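Local atomic coordinates of UDP-N-acetylglucosamine 2-epimerase (Methanocaldococcus jannaschii, PDB entry 4NES), a protein that binds UDP-N-acetylglucosamine and UDP, and probably catalyses the reversible epimerization at C-2 that turns UDP-N-acetylglucosamine into UDP-N-acetylmannosamine. Residues Pro11-Leu16 and Ile46-Leu51; Lys110-His115 and Ile139-Phe144; Ala145-Ala150 and Arg311-Glu316; Asp200-Thr205 and Tyr232-Ile237. All coordinates share one frame; numbering follows the deposited sequence.

Interaction 1 of 4, residues Pro11-Leu16 and Ile46-Leu51. With UDP (uridine-5'-diphosphate), chain C; UD1 (uridine-diphosphate-N-acetylglucosamine), chain B.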
# COMPACT_ATOMS: atom_id res chain seq x y z
N PRO A 11 -3.27 10.30 -18.59
CA PRO A 11 -2.50 9.16 -19.13
C PRO A 11 -3.21 7.82 -18.98
O PRO A 11 -3.03 6.95 -19.84
CB PRO A 11 -1.22 9.17 -18.29
CG PRO A 11 -1.60 9.89 -17.01
CD PRO A 11 -2.57 10.94 -17.46
N GLU A 12 -4.00 7.64 -17.92
CA GLU A 12 -4.76 6.41 -17.73
C GLU A 12 -5.79 6.23 -18.83
O GLU A 12 -5.99 5.12 -19.32
CB GLU A 12 -5.47 6.41 -16.38
CG GLU A 12 -4.56 6.41 -15.16
CD GLU A 12 -5.36 6.69 -13.90
OE1 GLU A 12 -5.22 7.79 -13.33
OE2 GLU A 12 -6.15 5.82 -13.50
N ILE A 13 -6.46 7.31 -19.20
CA ILE A 13 -7.52 7.21 -20.20
C ILE A 13 -6.90 6.74 -21.52
O ILE A 13 -7.42 5.84 -22.19
CB ILE A 13 -8.24 8.57 -20.39
CG1 ILE A 13 -8.91 8.99 -19.08
CG2 ILE A 13 -9.26 8.48 -21.50
CD1 ILE A 13 -9.24 10.48 -19.01
N ILE A 14 -5.77 7.33 -21.87
CA ILE A 14 -5.09 7.00 -23.12
C ILE A 14 -4.62 5.54 -23.08
O ILE A 14 -4.87 4.78 -24.03
CB ILE A 14 -3.91 7.97 -23.36
CG1 ILE A 14 -4.44 9.39 -23.60
CG2 ILE A 14 -3.03 7.48 -24.50
CD1 ILE A 14 -3.38 10.45 -23.48
N LYS A 15 -3.97 5.13 -22.00
CA LYS A 15 -3.41 3.79 -21.92
C LYS A 15 -4.44 2.68 -21.71
O LYS A 15 -4.17 1.52 -21.98
CB LYS A 15 -2.29 3.73 -20.88
CG LYS A 15 -1.00 4.31 -21.43
CD LYS A 15 0.08 4.46 -20.37
CE LYS A 15 1.44 4.77 -21.00
NZ LYS A 15 2.50 5.05 -19.97
N LEU A 16 -5.63 3.05 -21.22
CA LEU A 16 -6.72 2.08 -21.11
C LEU A 16 -7.54 1.99 -22.38
O LEU A 16 -8.28 1.01 -22.56
CB LEU A 16 -7.64 2.42 -19.93
CG LEU A 16 -7.04 2.06 -18.57
CD1 LEU A 16 -7.75 2.84 -17.46
CD2 LEU A 16 -7.10 0.54 -18.33
N ILE A 46 -11.79 15.59 -23.40
CA ILE A 46 -11.27 15.54 -24.76
C ILE A 46 -10.78 14.14 -25.13
O ILE A 46 -10.86 13.75 -26.30
CB ILE A 46 -10.18 16.63 -24.99
CG1 ILE A 46 -9.84 16.75 -26.48
CG2 ILE A 46 -8.92 16.35 -24.17
CD1 ILE A 46 -9.12 18.06 -26.84
N PHE A 47 -10.31 13.38 -24.16
CA PHE A 47 -9.81 12.04 -24.43
C PHE A 47 -10.93 11.05 -24.61
O PHE A 47 -10.86 10.17 -25.47
CB PHE A 47 -8.81 11.63 -23.35
CG PHE A 47 -7.64 12.54 -23.30
CD1 PHE A 47 -6.67 12.48 -24.29
CD2 PHE A 47 -7.55 13.53 -22.33
CE1 PHE A 47 -5.60 13.36 -24.29
CE2 PHE A 47 -6.49 14.40 -22.32
CZ PHE A 47 -5.52 14.32 -23.31
N PHE A 48 -11.98 11.18 -23.80
CA PHE A 48 -13.16 10.35 -24.01
C PHE A 48 -13.75 10.59 -25.39
O PHE A 48 -14.21 9.66 -26.04
CB PHE A 48 -14.19 10.59 -22.91
CG PHE A 48 -13.94 9.79 -21.67
CD1 PHE A 48 -13.01 10.21 -20.73
CD2 PHE A 48 -14.60 8.59 -21.45
CE1 PHE A 48 -12.76 9.46 -19.59
CE2 PHE A 48 -14.36 7.83 -20.31
CZ PHE A 48 -13.44 8.27 -19.38
N GLU A 49 -13.72 11.84 -25.85
CA GLU A 49 -14.23 12.18 -27.18
C GLU A 49 -13.33 11.66 -28.31
O GLU A 49 -13.79 10.95 -29.21
CB GLU A 49 -14.42 13.69 -27.32
CG GLU A 49 -14.95 14.12 -28.68
CD GLU A 49 -16.33 13.57 -28.97
OE1 GLU A 49 -17.06 13.26 -28.01
OE2 GLU A 49 -16.69 13.45 -30.16
N GLU A 50 -12.05 12.03 -28.28
CA GLU A 50 -11.17 11.68 -29.39
C GLU A 50 -10.94 10.18 -29.49
O GLU A 50 -10.72 9.66 -30.58
CB GLU A 50 -9.83 12.42 -29.29
CG GLU A 50 -9.92 13.93 -29.49
CD GLU A 50 -8.57 14.60 -29.64
OE1 GLU A 50 -7.53 13.94 -29.43
OE2 GLU A 50 -8.54 15.80 -29.98
N LEU A 51 -10.98 9.49 -28.35
CA LEU A 51 -10.71 8.06 -28.33
C LEU A 51 -11.99 7.23 -28.39
O LEU A 51 -11.93 6.01 -28.28
CB LEU A 51 -9.87 7.69 -27.10
CG LEU A 51 -8.50 8.37 -27.10
CD1 LEU A 51 -7.76 8.14 -25.80
CD2 LEU A 51 -7.66 7.89 -28.26
N1 UDP C . -0.64 14.18 -23.86
C2 UDP C . -1.66 14.72 -24.56
N3 UDP C . -1.75 16.06 -24.69
C4 UDP C . -0.85 16.91 -24.15
C5 UDP C . 0.23 16.38 -23.41
C6 UDP C . 0.29 14.99 -23.28
O2 UDP C . -2.52 14.00 -25.08
O4 UDP C . -0.99 18.28 -24.31
C1' UDP C . -0.51 12.73 -23.64
C2' UDP C . 0.67 12.07 -24.11
O2' UDP C . 0.58 11.82 -25.50
C3' UDP C . 0.73 10.86 -23.28
C4' UDP C . 0.09 11.26 -22.04
O4' UDP C . -0.44 12.54 -22.23
O3' UDP C . 0.07 9.75 -23.82
C5' UDP C . 1.02 11.34 -20.88
O5' UDP C . 0.38 11.85 -19.73
PA UDP C . 1.14 12.72 -18.64
O1A UDP C . 0.18 13.77 -18.14
O2A UDP C . 2.38 13.32 -19.26
O3A UDP C . 1.48 11.79 -17.41
PB UDP C . 2.53 10.66 -17.15
O1B UDP C . 2.69 9.79 -18.38
O2B UDP C . 3.83 11.30 -16.73
O3B UDP C . 1.91 9.92 -16.00
C1' UD1 B . -1.30 13.24 -11.58
C2' UD1 B . -0.53 12.02 -11.18
C3' UD1 B . 0.65 11.85 -12.00
C4' UD1 B . 0.37 11.86 -13.44
C5' UD1 B . -0.47 13.05 -13.81
C6' UD1 B . -0.95 13.00 -15.21
C7' UD1 B . -0.74 11.46 -8.69
C8' UD1 B . -0.19 11.68 -7.31
N2' UD1 B . -0.09 12.16 -9.77
O1' UD1 B . -0.52 14.36 -11.37
O3' UD1 B . 1.30 10.61 -11.64
O4' UD1 B . 1.57 11.87 -14.20
O5' UD1 B . -1.64 13.12 -13.00
O6' UD1 B . -1.10 14.23 -15.82
O7' UD1 B . -1.72 10.72 -8.87
N1 UD1 B . -5.39 20.27 -12.04
C2 UD1 B . -6.29 20.95 -12.76
N3 UD1 B . -7.19 20.30 -13.49
C4 UD1 B . -7.23 18.96 -13.52
C5 UD1 B . -6.31 18.23 -12.80
C6 UD1 B . -5.37 18.91 -12.05
O2 UD1 B . -6.29 22.16 -12.75
O4 UD1 B . -8.17 18.32 -14.28
C1B UD1 B . -4.36 20.97 -11.23
C2B UD1 B . -4.81 21.35 -9.88
O2' UD1 B . -4.22 22.58 -9.52
C3B UD1 B . -4.29 20.29 -9.04
C4B UD1 B . -2.99 20.00 -9.69
O4B UD1 B . -3.19 20.16 -11.08
O3B UD1 B . -4.16 20.63 -7.68
C5B UD1 B . -2.51 18.62 -9.42
O5B UD1 B . -3.44 17.60 -9.70
PA UD1 B . -3.17 16.14 -9.23
O1A UD1 B . -3.06 16.13 -7.74
O2A UD1 B . -4.27 15.27 -9.73
O3A UD1 B . -1.77 15.69 -9.77
PB UD1 B . -1.14 15.80 -11.23
O1B UD1 B . -0.01 16.77 -11.17
O2B UD1 B . -2.21 16.07 -12.26

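Interaction 2 of 4, residues Lys110-His115 and Ile139-Phe144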
# COMPACT_ATOMS: atom_id res chain seq x y z
N LYS A 110 -11.46 -8.54 -1.36
CA LYS A 110 -11.11 -9.83 -1.95
C LYS A 110 -11.53 -9.93 -3.42
O LYS A 110 -11.91 -10.99 -3.92
CB LYS A 110 -11.62 -11.00 -1.11
CG LYS A 110 -11.18 -10.88 0.35
CD LYS A 110 -11.49 -12.12 1.15
CE LYS A 110 -11.23 -11.85 2.62
NZ LYS A 110 -11.13 -13.10 3.43
N ILE A 111 -11.44 -8.79 -4.11
CA ILE A 111 -11.69 -8.72 -5.55
C ILE A 111 -10.34 -8.69 -6.25
O ILE A 111 -9.49 -7.86 -5.93
CB ILE A 111 -12.46 -7.44 -5.91
CG1 ILE A 111 -13.85 -7.44 -5.27
CG2 ILE A 111 -12.57 -7.28 -7.44
CD1 ILE A 111 -14.58 -6.11 -5.36
N ASP A 112 -10.14 -9.58 -7.22
CA ASP A 112 -8.88 -9.64 -7.95
C ASP A 112 -8.54 -8.31 -8.62
O ASP A 112 -9.38 -7.69 -9.28
CB ASP A 112 -8.91 -10.74 -9.02
CG ASP A 112 -8.86 -12.14 -8.44
OD1 ASP A 112 -8.71 -12.30 -7.21
OD2 ASP A 112 -8.97 -13.10 -9.23
N VAL A 113 -7.29 -7.88 -8.46
CA VAL A 113 -6.80 -6.66 -9.09
C VAL A 113 -5.89 -6.99 -10.27
O VAL A 113 -4.94 -7.78 -10.14
CB VAL A 113 -6.02 -5.81 -8.07
CG1 VAL A 113 -5.39 -4.60 -8.75
CG2 VAL A 113 -6.95 -5.38 -6.93
N ALA A 114 -6.19 -6.40 -11.42
CA ALA A 114 -5.33 -6.51 -12.59
C ALA A 114 -4.64 -5.18 -12.81
O ALA A 114 -5.29 -4.17 -13.04
CB ALA A 114 -6.15 -6.90 -13.81
N HIS A 115 -3.31 -5.18 -12.74
CA HIS A 115 -2.52 -3.97 -12.86
C HIS A 115 -1.86 -3.90 -14.22
O HIS A 115 -0.96 -4.69 -14.54
CB HIS A 115 -1.46 -3.90 -11.76
CG HIS A 115 -0.76 -2.59 -11.69
ND1 HIS A 115 0.49 -2.45 -11.12
CD2 HIS A 115 -1.12 -1.35 -12.10
CE1 HIS A 115 0.87 -1.19 -11.19
NE2 HIS A 115 -0.10 -0.49 -11.78
N ILE A 139 -0.32 -5.99 -4.32
CA ILE A 139 -1.67 -6.48 -4.06
C ILE A 139 -2.41 -6.89 -5.34
O ILE A 139 -3.62 -7.09 -5.32
CB ILE A 139 -2.51 -5.49 -3.23
CG1 ILE A 139 -2.38 -4.08 -3.80
CG2 ILE A 139 -2.10 -5.54 -1.76
CD1 ILE A 139 -3.23 -3.06 -3.07
N SER A 140 -1.67 -7.04 -6.43
CA SER A 140 -2.29 -7.40 -7.71
C SER A 140 -2.32 -8.91 -7.92
O SER A 140 -1.40 -9.62 -7.54
CB SER A 140 -1.51 -6.77 -8.86
OG SER A 140 -1.69 -5.37 -8.87
N SER A 141 -3.39 -9.38 -8.55
CA SER A 141 -3.51 -10.78 -8.93
C SER A 141 -3.00 -11.05 -10.35
O SER A 141 -2.55 -12.15 -10.65
CB SER A 141 -4.96 -11.24 -8.80
OG SER A 141 -5.33 -11.30 -7.44
N TYR A 142 -3.06 -10.03 -11.20
CA TYR A 142 -2.49 -10.10 -12.54
C TYR A 142 -1.59 -8.89 -12.69
O TYR A 142 -2.02 -7.75 -12.46
CB TYR A 142 -3.58 -10.04 -13.61
CG TYR A 142 -4.61 -11.13 -13.54
CD1 TYR A 142 -5.70 -11.01 -12.70
CD2 TYR A 142 -4.50 -12.27 -14.33
CE1 TYR A 142 -6.66 -12.00 -12.63
CE2 TYR A 142 -5.47 -13.27 -14.27
CZ TYR A 142 -6.54 -13.12 -13.41
OH TYR A 142 -7.50 -14.09 -13.34
N LEU A 143 -0.35 -9.12 -13.12
CA LEU A 143 0.63 -8.05 -13.29
C LEU A 143 1.03 -8.03 -14.75
O LEU A 143 1.74 -8.93 -15.22
CB LEU A 143 1.84 -8.27 -12.39
CG LEU A 143 1.44 -8.09 -10.93
CD1 LEU A 143 1.24 -9.42 -10.23
CD2 LEU A 143 2.44 -7.24 -10.18
N PHE A 144 0.52 -7.04 -15.46
CA PHE A 144 0.76 -6.94 -16.89
C PHE A 144 1.98 -6.06 -17.11
O PHE A 144 1.87 -4.83 -17.16
CB PHE A 144 -0.49 -6.43 -17.61
CG PHE A 144 -1.65 -7.37 -17.50
CD1 PHE A 144 -1.58 -8.62 -18.09
CD2 PHE A 144 -2.78 -7.03 -16.77
CE1 PHE A 144 -2.63 -9.51 -18.00
CE2 PHE A 144 -3.85 -7.92 -16.67
CZ PHE A 144 -3.77 -9.16 -17.28
O HOH W 1 -5.56 -8.82 -6.23

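Interaction 3 of 4, residues Ala145-Ala150 and Arg311-Glu316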
# COMPACT_ATOMS: atom_id res chain seq x y z
N ALA A 145 3.13 -6.71 -17.23
CA ALA A 145 4.41 -6.03 -17.35
C ALA A 145 4.70 -5.67 -18.80
O ALA A 145 4.38 -6.44 -19.71
CB ALA A 145 5.52 -6.91 -16.78
N PRO A 146 5.28 -4.49 -19.04
CA PRO A 146 5.49 -4.13 -20.45
C PRO A 146 6.75 -4.76 -21.04
O PRO A 146 6.83 -4.93 -22.26
CB PRO A 146 5.64 -2.60 -20.40
CG PRO A 146 6.19 -2.35 -19.02
CD PRO A 146 5.49 -3.36 -18.13
N THR A 147 7.71 -5.12 -20.19
CA THR A 147 9.00 -5.63 -20.65
C THR A 147 9.54 -6.68 -19.69
O THR A 147 9.06 -6.83 -18.56
CB THR A 147 10.07 -4.52 -20.68
OG1 THR A 147 10.27 -4.04 -19.34
CG2 THR A 147 9.66 -3.37 -21.57
N GLU A 148 10.58 -7.38 -20.13
CA GLU A 148 11.26 -8.34 -19.28
C GLU A 148 11.96 -7.67 -18.10
O GLU A 148 12.04 -8.28 -17.03
CB GLU A 148 12.25 -9.17 -20.10
CG GLU A 148 11.59 -10.01 -21.19
CD GLU A 148 10.76 -11.17 -20.64
OE1 GLU A 148 10.88 -11.50 -19.44
OE2 GLU A 148 10.01 -11.77 -21.43
N ILE A 149 12.44 -6.44 -18.27
CA ILE A 149 13.00 -5.66 -17.16
C ILE A 149 11.98 -5.50 -16.04
O ILE A 149 12.28 -5.72 -14.86
CB ILE A 149 13.48 -4.27 -17.61
CG1 ILE A 149 14.72 -4.41 -18.50
CG2 ILE A 149 13.75 -3.37 -16.41
CD1 ILE A 149 15.83 -5.21 -17.86
N ALA A 150 10.76 -5.14 -16.41
CA ALA A 150 9.67 -4.98 -15.45
C ALA A 150 9.35 -6.31 -14.77
O ALA A 150 9.15 -6.36 -13.55
CB ALA A 150 8.44 -4.40 -16.14
N ARG A 311 11.32 3.91 -17.13
CA ARG A 311 11.42 3.20 -18.41
C ARG A 311 12.85 3.29 -18.94
O ARG A 311 13.12 3.96 -19.94
CB ARG A 311 10.33 3.61 -19.44
CG ARG A 311 10.01 5.09 -19.56
CD ARG A 311 9.01 5.55 -18.50
NE ARG A 311 7.66 5.01 -18.68
CZ ARG A 311 6.65 5.25 -17.85
NH1 ARG A 311 6.84 5.99 -16.77
NH2 ARG A 311 5.45 4.74 -18.10
N PRO A 312 13.78 2.58 -18.27
CA PRO A 312 15.20 2.65 -18.60
C PRO A 312 15.49 2.05 -19.96
O PRO A 312 16.56 2.31 -20.48
CB PRO A 312 15.85 1.80 -17.50
CG PRO A 312 14.76 0.86 -17.07
CD PRO A 312 13.54 1.70 -17.11
N GLU A 313 14.56 1.27 -20.51
CA GLU A 313 14.76 0.66 -21.82
C GLU A 313 14.94 1.75 -22.89
O GLU A 313 15.67 1.56 -23.85
CB GLU A 313 13.60 -0.29 -22.16
CG GLU A 313 13.06 -1.08 -20.94
CD GLU A 313 12.11 -0.26 -20.11
OE1 GLU A 313 11.89 0.90 -20.49
OE2 GLU A 313 11.54 -0.76 -19.07
N THR A 314 14.30 2.90 -22.70
CA THR A 314 14.46 4.00 -23.65
C THR A 314 15.88 4.56 -23.65
O THR A 314 16.39 4.97 -24.69
CB THR A 314 13.48 5.14 -23.37
OG1 THR A 314 13.75 5.69 -22.07
CG2 THR A 314 12.05 4.63 -23.43
N VAL A 315 16.52 4.58 -22.49
CA VAL A 315 17.90 5.00 -22.40
C VAL A 315 18.79 3.88 -22.94
O VAL A 315 19.74 4.14 -23.69
CB VAL A 315 18.30 5.35 -20.95
CG1 VAL A 315 19.78 5.70 -20.87
CG2 VAL A 315 17.46 6.52 -20.44
N GLU A 316 18.45 2.64 -22.58
CA GLU A 316 19.22 1.45 -22.98
C GLU A 316 19.32 1.32 -24.52
O GLU A 316 20.40 1.01 -25.03
CB GLU A 316 18.69 0.17 -22.27
CG GLU A 316 18.65 0.24 -20.68
CD GLU A 316 18.42 -1.11 -19.94
OE1 GLU A 316 19.35 -1.93 -19.91
OE2 GLU A 316 17.31 -1.35 -19.35

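Interaction 4 of 4, residues Asp200-Thr205 and Tyr232-Ile237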
# COMPACT_ATOMS: atom_id res chain seq x y z
N ASP A 200 11.08 23.60 -37.64
CA ASP A 200 12.00 23.08 -36.62
C ASP A 200 11.62 23.56 -35.22
O ASP A 200 11.65 24.76 -34.94
CB ASP A 200 13.43 23.51 -36.93
CG ASP A 200 14.17 22.52 -37.81
OD1 ASP A 200 13.52 21.68 -38.46
OD2 ASP A 200 15.42 22.59 -37.85
N TYR A 201 11.26 22.62 -34.35
CA TYR A 201 10.96 22.99 -32.97
C TYR A 201 11.29 21.86 -32.00
O TYR A 201 11.43 20.71 -32.41
CB TYR A 201 9.48 23.37 -32.81
CG TYR A 201 8.52 22.24 -33.11
CD1 TYR A 201 8.04 22.04 -34.39
CD2 TYR A 201 8.09 21.37 -32.10
CE1 TYR A 201 7.16 21.01 -34.68
CE2 TYR A 201 7.21 20.33 -32.38
CZ TYR A 201 6.75 20.16 -33.67
OH TYR A 201 5.87 19.14 -33.99
N PHE A 202 11.46 22.21 -30.73
CA PHE A 202 11.55 21.21 -29.67
C PHE A 202 10.21 21.24 -28.95
O PHE A 202 9.62 22.30 -28.75
CB PHE A 202 12.65 21.54 -28.66
CG PHE A 202 14.05 21.51 -29.21
CD1 PHE A 202 14.32 20.99 -30.47
CD2 PHE A 202 15.11 21.98 -28.44
CE1 PHE A 202 15.62 20.97 -30.97
CE2 PHE A 202 16.41 21.95 -28.92
CZ PHE A 202 16.67 21.45 -30.18
N LEU A 203 9.72 20.06 -28.56
CA LEU A 203 8.48 19.96 -27.81
C LEU A 203 8.78 19.71 -26.33
O LEU A 203 9.56 18.82 -25.99
CB LEU A 203 7.65 18.80 -28.37
CG LEU A 203 6.27 18.55 -27.75
CD1 LEU A 203 5.31 19.71 -28.00
CD2 LEU A 203 5.69 17.26 -28.28
N LEU A 204 8.15 20.49 -25.46
CA LEU A 204 8.39 20.39 -24.02
C LEU A 204 7.12 20.11 -23.23
O LEU A 204 6.10 20.76 -23.45
CB LEU A 204 9.02 21.70 -23.53
CG LEU A 204 9.21 21.90 -22.02
CD1 LEU A 204 10.24 20.95 -21.45
CD2 LEU A 204 9.59 23.36 -21.74
N THR A 205 7.19 19.15 -22.31
CA THR A 205 6.18 19.03 -21.24
C THR A 205 6.91 18.83 -19.92
O THR A 205 7.97 18.23 -19.89
CB THR A 205 5.15 17.88 -21.45
OG1 THR A 205 5.75 16.61 -21.16
CG2 THR A 205 4.54 17.90 -22.86
N TYR A 232 21.19 27.02 -29.43
CA TYR A 232 20.81 26.26 -30.61
C TYR A 232 19.85 27.00 -31.55
O TYR A 232 19.54 26.49 -32.64
CB TYR A 232 20.24 24.90 -30.20
CG TYR A 232 21.25 24.05 -29.47
CD1 TYR A 232 22.24 23.36 -30.16
CD2 TYR A 232 21.23 23.94 -28.08
CE1 TYR A 232 23.17 22.59 -29.50
CE2 TYR A 232 22.17 23.17 -27.41
CZ TYR A 232 23.13 22.49 -28.13
OH TYR A 232 24.07 21.73 -27.48
N ASP A 233 19.42 28.19 -31.15
CA ASP A 233 18.49 29.01 -31.93
C ASP A 233 17.26 28.20 -32.31
O ASP A 233 16.92 28.07 -33.49
CB ASP A 233 19.18 29.59 -33.17
CG ASP A 233 18.36 30.67 -33.84
OD1 ASP A 233 17.57 31.34 -33.14
OD2 ASP A 233 18.49 30.85 -35.07
N LYS A 234 16.59 27.66 -31.30
CA LYS A 234 15.47 26.77 -31.54
C LYS A 234 14.19 27.26 -30.88
O LYS A 234 14.21 27.75 -29.75
CB LYS A 234 15.80 25.37 -31.01
CG LYS A 234 15.50 24.27 -31.98
CD LYS A 234 16.26 24.46 -33.28
CE LYS A 234 17.45 23.53 -33.39
NZ LYS A 234 17.73 23.20 -34.82
N ALA A 235 13.07 27.13 -31.58
CA ALA A 235 11.78 27.44 -31.00
C ALA A 235 11.32 26.28 -30.14
O ALA A 235 11.59 25.12 -30.46
CB ALA A 235 10.76 27.73 -32.08
N ILE A 236 10.62 26.59 -29.05
CA ILE A 236 10.10 25.58 -28.14
C ILE A 236 8.58 25.68 -28.13
O ILE A 236 8.03 26.78 -28.04
CB ILE A 236 10.57 25.84 -26.70
CG1 ILE A 236 12.09 26.05 -26.65
CG2 ILE A 236 10.13 24.72 -25.78
CD1 ILE A 236 12.91 24.82 -27.01
N ILE A 237 7.90 24.55 -28.25
CA ILE A 237 6.46 24.48 -28.02
C ILE A 237 6.25 23.78 -26.68
O ILE A 237 6.68 22.64 -26.49
CB ILE A 237 5.73 23.72 -29.14
CG1 ILE A 237 5.93 24.44 -30.47
CG2 ILE A 237 4.24 23.60 -28.82
CD1 ILE A 237 5.31 23.72 -31.67
O HOH W 2 13.27 26.78 -34.58

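Interaction 1 of 4, residues Pro11-Leu16 and Ile46-Leu51
Ile13 and Ile14, neighbours on helix 10-23, pack against Phe47, Phe48 and Leu51 of helix 45-50 and its end, in the N-terminal Rossmann-like domain of this GT-B fold. The two branches of Ile13 meet two phenylalanines: CG2 lies 3.7 Å from Phe47 CB, at the root of the side chain, while CD1 reaches the ring of Phe48 at CE1, also at 3.7 Å. With CG2 anti to the backbone N and CG1 beside it (chi1 -62°), the branches spread far enough for this. Ile14 sends CD1 to Phe47 CE1 (3.7 Å), and its CG1 sits 4.2 Å from Leu51 CD1. Ile46 CG2, from the same helix as Phe47, sits over one face of that ring, toward its rim. At 9.9 Å between the axes, with the helices 17° from parallel, long aromatic side chains can span the gap and the branched isoleucines fill in against them. Phe47 has a second task: the uracil oxygen O2 of UDP lies at its ring edge, near the plane, 3.2 Å from CE1, where the slightly positive C-H rim would suit an oxygen. Further out, Tyr271 of the C-terminal domain touches Ile14, Phe47 and Leu51. Pro11 touches both nucleotides, its CB 3.4 Å from UDP O5' and its CD 3.5 Å from C6' of the UDP-N-acetylglucosamine.

Interaction 2 of 4, residues Lys110-His115 and Ile139-Phe144
Ala114 pairs with Tyr142 and His115 with Leu143 in parallel register, the two strand axes 4.9 Å apart and only 6° from alignment. His115 N donates to Tyr142 O and Phe144 N to His115 O, each at 2.9 Å. At the entrance to the pairing Val113 O accepts twice, from Ser141 N at 2.7 Å, in the carbonyl plane, and from Tyr142 N, a longer bond tilted somewhat out of it. Just beside this, one water takes the N-H of Val113, donates to Ile139 O and is hydrogen-bonded to Ser141 OG, filling in where the strands are not yet directly paired. The strands are the two arms of a beta-alpha-beta crossover whose connecting helix is 128-138. On the Ala114 side, a methyl is small enough to sit against two aromatic residues of the other strand: Ala114 CB lies 4.1 Å from Tyr142 CB and meets the edge of the Phe144 ring at CE2, 3.8 Å away, with helix 353-363 packed over Ala114 and Phe144. On the other side Ser140 OG rests 3.3 Å from His115 CB and is hydrogen-bonded to Thr136 O. His115 holds CG anti to its backbone N (chi1 -171°), which leads the imidazole away from the partner strand, with ND1 bonded to Asp137 OD1 and NE2 to Gly94 O.

Interaction 3 of 4, residues Ala145-Ala150 and Arg311-Glu316
Glu313 and Ile149 bury most of this small contact, and Thr147 comes next. Glu313 bends at CG (chi2 80°), bringing its carboxylate back toward the start of helix 148-156, with OE2 3.5 Å from Thr147 OG1 and CG 4.1 Å from Thr147 CG2. Thr147 is the N-cap of that helix. Its OG1, turned between the backbone N and the carbonyl carbon (chi1 63°), accepts from Ala150 N at 3.2 Å in a nearly straight bond (165°). A carboxylate suits this place, since the positive end of the helix dipole would probably stabilise its charge. With a valine in place of Thr147, the N-H of Ala150 would probably be left without its cap and Glu313 OE2 without the nearby hydroxyl. Ile149 supplies the apolar part: its CG2 lies 4.4 Å from Pro312 CG, and the Glu316 side chain comes from the opposite direction to meet it, OE2 4.1 Å from Ile149 CG1, at the exposed side of the contact. The contact spans the two domains of the GT-B fold: Thr147 stands where strand 142-145 of the N-terminal domain gives way to helix 148-156, while helix 313-316 joins strands 302-304 and 320-322 of the C-terminal sheet.

Interaction 4 of 4, residues Asp200-Thr205 and Tyr232-Ile237
Lys234 lies across one face of the Phe202 ring: CG of the lysine sits 3.6 Å from the ring centroid, 19° off the normal, a CH-pi contact. Lys234 manages this by bending at chi2 and chi3, bringing CG and CE over CE1 and CZ of the phenylalanine before NZ turns off to a salt bridge with Glu282. Asp200 OD2 is a second, long partner of that ammonium at 3.9 Å. Phe202 itself, with CG anti to its carbonyl carbon (chi1 -65°), also places CB 3.7 Å from CD1 of Ile236, and next along this face Ile236 CG2 meets Leu204 CB. On the other face of the sheet Tyr201 turns CG between its backbone N and carbonyl carbon (chi1 63°), presenting the ring flat to Ile237 CD1, 3.8 Å from its centroid, while its OH is hydrogen-bonded to Leu277 O. Ile237 CG2 in turn packs on Leu203 CD1 at 4.1 Å. The backbones are neighbouring parallel strands of the C-terminal Rossmann-like domain, joined by Phe202 N to Ala235 O (2.9 Å), Ile237 N to Phe202 O (2.9 Å) and Leu204 N to Ile237 O (2.8 Å). One water bridges Asp200 O and Ala235 N where the strands part. Replacing Phe202 with a serine would probably leave the Lys234 methylenes without their platform, held mainly by the ion pair at the tip, and open a gap beside Ile236 CD1. Aliphatic and aromatic side chains thus make both faces hydrophobic for helices 327-338 and 271-280, and charge is kept to the start of the strands, where Asp200 and Lys234 stand.

In the fold
Interactions 1 and 2 lie in the N-terminal domain, interaction 4 in the C-terminal one, and interaction 3 bridges the two; the centres of interactions 2 and 4 are about 41 Å apart. Only interaction 1 touches the nucleotides. Its Ile14 side chain is about 10 Å from that of His207, the probable active-site residue, and the Leu204 side chain of interaction 4 approaches it as closely; the Leu203 side chain comes within about 7 Å of UDP, while that of His115 in interaction 2 is about 11 Å from either nucleotide. Interaction 2 runs straight on into interaction 3 along the chain. Interactions 1 and 3 meet where Lys15 NZ lies 3.5 Å from Arg311 NH2, both salt-bridged to Glu293.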